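Local coordinates for protein PHOX (Pseudomonas fluorescens, PDB 4A9V) that acts as an alkaline phosphatase, catalysing phosphotransfer chemistry with a complex iron-calcium cofactor held in a beta-propeller, at residues P148-A156 / S259-L267. Numbering follows the deposited sequence.
With EDO (1,2-ethanediol), chain P; EDO (1,2-ethanediol), chain M.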
loop_
_atom_site.group_PDB
_atom_site.type_symbol
_atom_site.label_atom_id
_atom_site.label_comp_id
_atom_site.label_asym_id
_atom_site.label_seq_id
_atom_site.Cartn_x
_atom_site.Cartn_y
_atom_site.Cartn_z
ATOM N N PRO A 148 -4.629 2.395 21.047
ATOM C CA PRO A 148 -3.407 2.873 21.682
ATOM C C PRO A 148 -2.156 2.197 21.123
ATOM O O PRO A 148 -2.008 0.985 21.236
ATOM C CB PRO A 148 -3.618 2.528 23.158
ATOM C CG PRO A 148 -4.579 1.388 23.155
ATOM C CD PRO A 148 -5.472 1.616 21.969
ATOM N N LEU A 149 -1.264 2.994 20.539
ATOM C CA LEU A 149 -0.029 2.501 19.933
ATOM C C LEU A 149 1.184 3.149 20.592
ATOM O O LEU A 149 1.075 4.165 21.271
ATOM C CB LEU A 149 -0.001 2.812 18.427
ATOM C CG LEU A 149 -0.604 1.797 17.463
ATOM C CD1 LEU A 149 -2.023 1.375 17.787
ATOM C CD2 LEU A 149 -0.530 2.290 16.030
ATOM N N ARG A 150 2.341 2.547 20.347
ATOM C CA ARG A 150 3.614 3.036 20.864
ATOM C C ARG A 150 4.419 3.639 19.723
ATOM O O ARG A 150 4.316 3.194 18.580
ATOM C CB ARG A 150 4.409 1.875 21.486
ATOM C CG ARG A 150 5.883 2.180 21.726
ATOM C CD ARG A 150 6.582 1.039 22.454
ATOM N NE ARG A 150 8.039 1.154 22.401
ATOM C CZ ARG A 150 8.840 0.256 21.833
ATOM N NH1 ARG A 150 8.328 -0.827 21.263
ATOM N NH2 ARG A 150 10.157 0.361 21.968
ATOM N N ILE A 151 5.284 4.592 20.051
ATOM C CA ILE A 151 6.255 5.137 19.103
ATOM C C ILE A 151 7.658 4.735 19.538
ATOM O O ILE A 151 7.992 4.869 20.716
ATOM C CB ILE A 151 6.199 6.676 19.054
ATOM C CG1 ILE A 151 4.769 7.169 18.838
ATOM C CG2 ILE A 151 7.111 7.204 17.961
ATOM C CD1 ILE A 151 4.628 8.672 18.958
ATOM N N SER A 152 8.443 4.182 18.618
ATOM C CA SER A 152 9.812 3.798 18.925
ATOM C C SER A 152 10.771 4.328 17.865
ATOM O O SER A 152 10.356 4.943 16.878
ATOM C CB SER A 152 9.933 2.277 19.055
ATOM O OG SER A 152 11.103 1.921 19.777
ATOM N N GLY A 153 12.063 4.106 18.081
ATOM C CA GLY A 153 13.090 4.563 17.149
ATOM C C GLY A 153 13.547 5.970 17.497
ATOM O O GLY A 153 13.147 6.535 18.517
ATOM N N PRO A 154 14.386 6.556 16.638
ATOM C CA PRO A 154 15.097 7.761 17.043
ATOM C C PRO A 154 14.197 8.960 17.320
ATOM O O PRO A 154 14.608 9.875 18.028
ATOM C CB PRO A 154 16.016 8.036 15.856
ATOM C CG PRO A 154 16.284 6.680 15.295
ATOM C CD PRO A 154 14.977 5.944 15.435
ATOM N N ALA A 155 13.019 9.010 16.706
ATOM C CA ALA A 155 12.137 10.157 16.883
ATOM C C ALA A 155 11.198 10.000 18.075
ATOM O O ALA A 155 10.538 10.957 18.450
ATOM C CB ALA A 155 11.347 10.434 15.611
ATOM N N ALA A 156 11.146 8.819 18.684
ATOM C CA ALA A 156 10.336 8.642 19.887
ATOM C C ALA A 156 10.792 9.611 20.972
ATOM O O ALA A 156 11.987 9.754 21.225
ATOM C CB ALA A 156 10.431 7.213 20.388
ATOM N N SER A 259 -0.830 -7.517 22.076
ATOM C CA SER A 259 0.367 -6.712 21.851
ATOM C C SER A 259 0.023 -5.287 21.439
ATOM O O SER A 259 -1.028 -5.035 20.845
ATOM C CB SER A 259 1.251 -7.353 20.785
ATOM O OG SER A 259 0.585 -7.411 19.533
ATOM N N THR A 260 0.926 -4.364 21.743
ATOM C CA THR A 260 0.772 -2.971 21.343
ATOM C C THR A 260 1.628 -2.689 20.114
ATOM O O THR A 260 2.852 -2.808 20.171
ATOM C CB THR A 260 1.181 -2.031 22.497
ATOM O OG1 THR A 260 0.318 -2.254 23.616
ATOM C CG2 THR A 260 1.089 -0.580 22.084
ATOM N N PRO A 261 0.994 -2.338 18.984
ATOM C CA PRO A 261 1.772 -2.059 17.781
ATOM C C PRO A 261 2.673 -0.847 17.951
ATOM O O PRO A 261 2.430 0.018 18.801
ATOM C CB PRO A 261 0.698 -1.803 16.715
ATOM C CG PRO A 261 -0.525 -2.495 17.240
ATOM C CD PRO A 261 -0.454 -2.296 18.724
ATOM N N VAL A 262 3.716 -0.811 17.125
ATOM C CA VAL A 262 4.815 0.132 17.301
ATOM C C VAL A 262 5.088 0.881 16.001
ATOM O O VAL A 262 5.387 0.272 14.971
ATOM C CB VAL A 262 6.108 -0.589 17.719
ATOM C CG1 VAL A 262 7.206 0.429 17.985
ATOM C CG2 VAL A 262 5.876 -1.465 18.940
ATOM N N LYS A 263 5.055 2.211 16.071
ATOM C CA LYS A 263 5.468 3.052 14.948
ATOM C C LYS A 263 6.987 3.126 14.893
ATOM O O LYS A 263 7.639 3.533 15.857
ATOM C CB LYS A 263 4.854 4.444 15.062
ATOM C CG LYS A 263 3.340 4.403 15.224
ATOM C CD LYS A 263 2.621 5.546 14.525
ATOM C CE LYS A 263 1.118 5.406 14.687
ATOM N NZ LYS A 263 0.350 6.423 13.916
ATOM N N ARG A 264 7.551 2.688 13.773
ATOM C CA ARG A 264 8.991 2.493 13.646
ATOM C C ARG A 264 9.615 3.721 12.969
ATOM O O ARG A 264 9.739 3.785 11.746
ATOM C CB ARG A 264 9.281 1.217 12.852
ATOM C CG ARG A 264 8.815 -0.047 13.555
ATOM C CD ARG A 264 9.574 -0.295 14.851
ATOM N NE ARG A 264 9.201 -1.563 15.469
ATOM C CZ ARG A 264 9.611 -1.963 16.667
ATOM N NH1 ARG A 264 10.470 -1.228 17.361
ATOM N NH2 ARG A 264 9.169 -3.102 17.165
ATOM N N THR A 265 9.995 4.712 13.770
ATOM C CA THR A 265 10.415 5.992 13.219
ATOM C C THR A 265 11.740 5.943 12.446
ATOM O O THR A 265 11.998 6.830 11.633
ATOM C CB THR A 265 10.441 7.126 14.266
ATOM O OG1 THR A 265 11.436 6.865 15.266
ATOM C CG2 THR A 265 9.071 7.302 14.912
ATOM N N ALA A 266 12.562 4.915 12.655
ATOM C CA ALA A 266 13.797 4.795 11.884
ATOM C C ALA A 266 13.540 4.638 10.388
ATOM O O ALA A 266 14.436 4.874 9.582
ATOM C CB ALA A 266 14.655 3.646 12.392
ATOM N N LEU A 267 12.335 4.217 10.012
ATOM C CA LEU A 267 11.998 4.005 8.606
ATOM C C LEU A 267 11.451 5.271 7.938
ATOM O O LEU A 267 11.204 5.274 6.733
ATOM C CB LEU A 267 11.013 2.838 8.451
ATOM C CG LEU A 267 11.624 1.433 8.441
ATOM C CD1 LEU A 267 12.393 1.113 9.719
ATOM C CD2 LEU A 267 10.536 0.395 8.200
HETATM C C1 EDO P . 13.171 3.653 20.743
HETATM O O1 EDO P . 13.483 4.977 21.351
HETATM C C2 EDO P . 14.224 3.327 19.682
HETATM O O2 EDO P . 15.481 2.997 20.291
HETATM C C1 EDO M . 5.288 -5.789 16.958
HETATM O O1 EDO M . 5.881 -7.063 17.231
HETATM C C2 EDO M . 6.374 -4.719 16.972
HETATM O O2 EDO M . 7.590 -5.294 17.466
HETATM O O HOH W 1 11.054 -2.257 19.979
#
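Leu-149 crosses Pro-261 at about a right angle, its CG 3.9 Å from the proline CB, where strands 148-152 and 262-264 come together as a parallel pair inside a mixed sheet of the beta-propeller. Strands 171-173 and 249-252 flank the pair on its two outer edges. Beyond the branch point, Leu-149 CD2 rests against CE of Lys-263, whose ammonium runs on to a salt bridge with Glu-193. Arg-150 grips the neighbouring segment twice through its backbone: its N donates almost straight to Pro-261 O (175°), and its O accepts from Lys-263 N. With CG anti to the backbone N (chi1 165°) and the chain extended to NE, the arginine side chain, in this one of two conformers, lies alongside Val-262, bringing NH1 to 3.4 Å from CG2. That NH1 is 4.5 Å from Arg-264 NH1; a water takes a bond from Arg-264 NH1 and a weak one from Arg-150 NH1, while salt bridges from Arg-264 to Glu-251 and Asp-320 probably ease the crowding of charge. Ile-151 turns to the other face and sets CG2 against the methyl of Thr-265. Ser-152 N bonds Lys-263 O; Val-262 CG1 sits over the centre of the Arg-264 guanidinium. Ser-152 O takes both Thr-265 N and Thr-265 OG1, the latter at 2.7 Å, and the same OG1 accepts from Ala-155 N at 3.0 Å. An alanine in place of Thr-265 is likely to leave Ala-155 N without its acceptor, Ser-152 O with one donor fewer and Ile-151 CG2 without its methyl neighbour. Gly-153 to Ala-156 form a type I turn, closed by Ala-156 N donating to Gly-153 O at 3.0 Å.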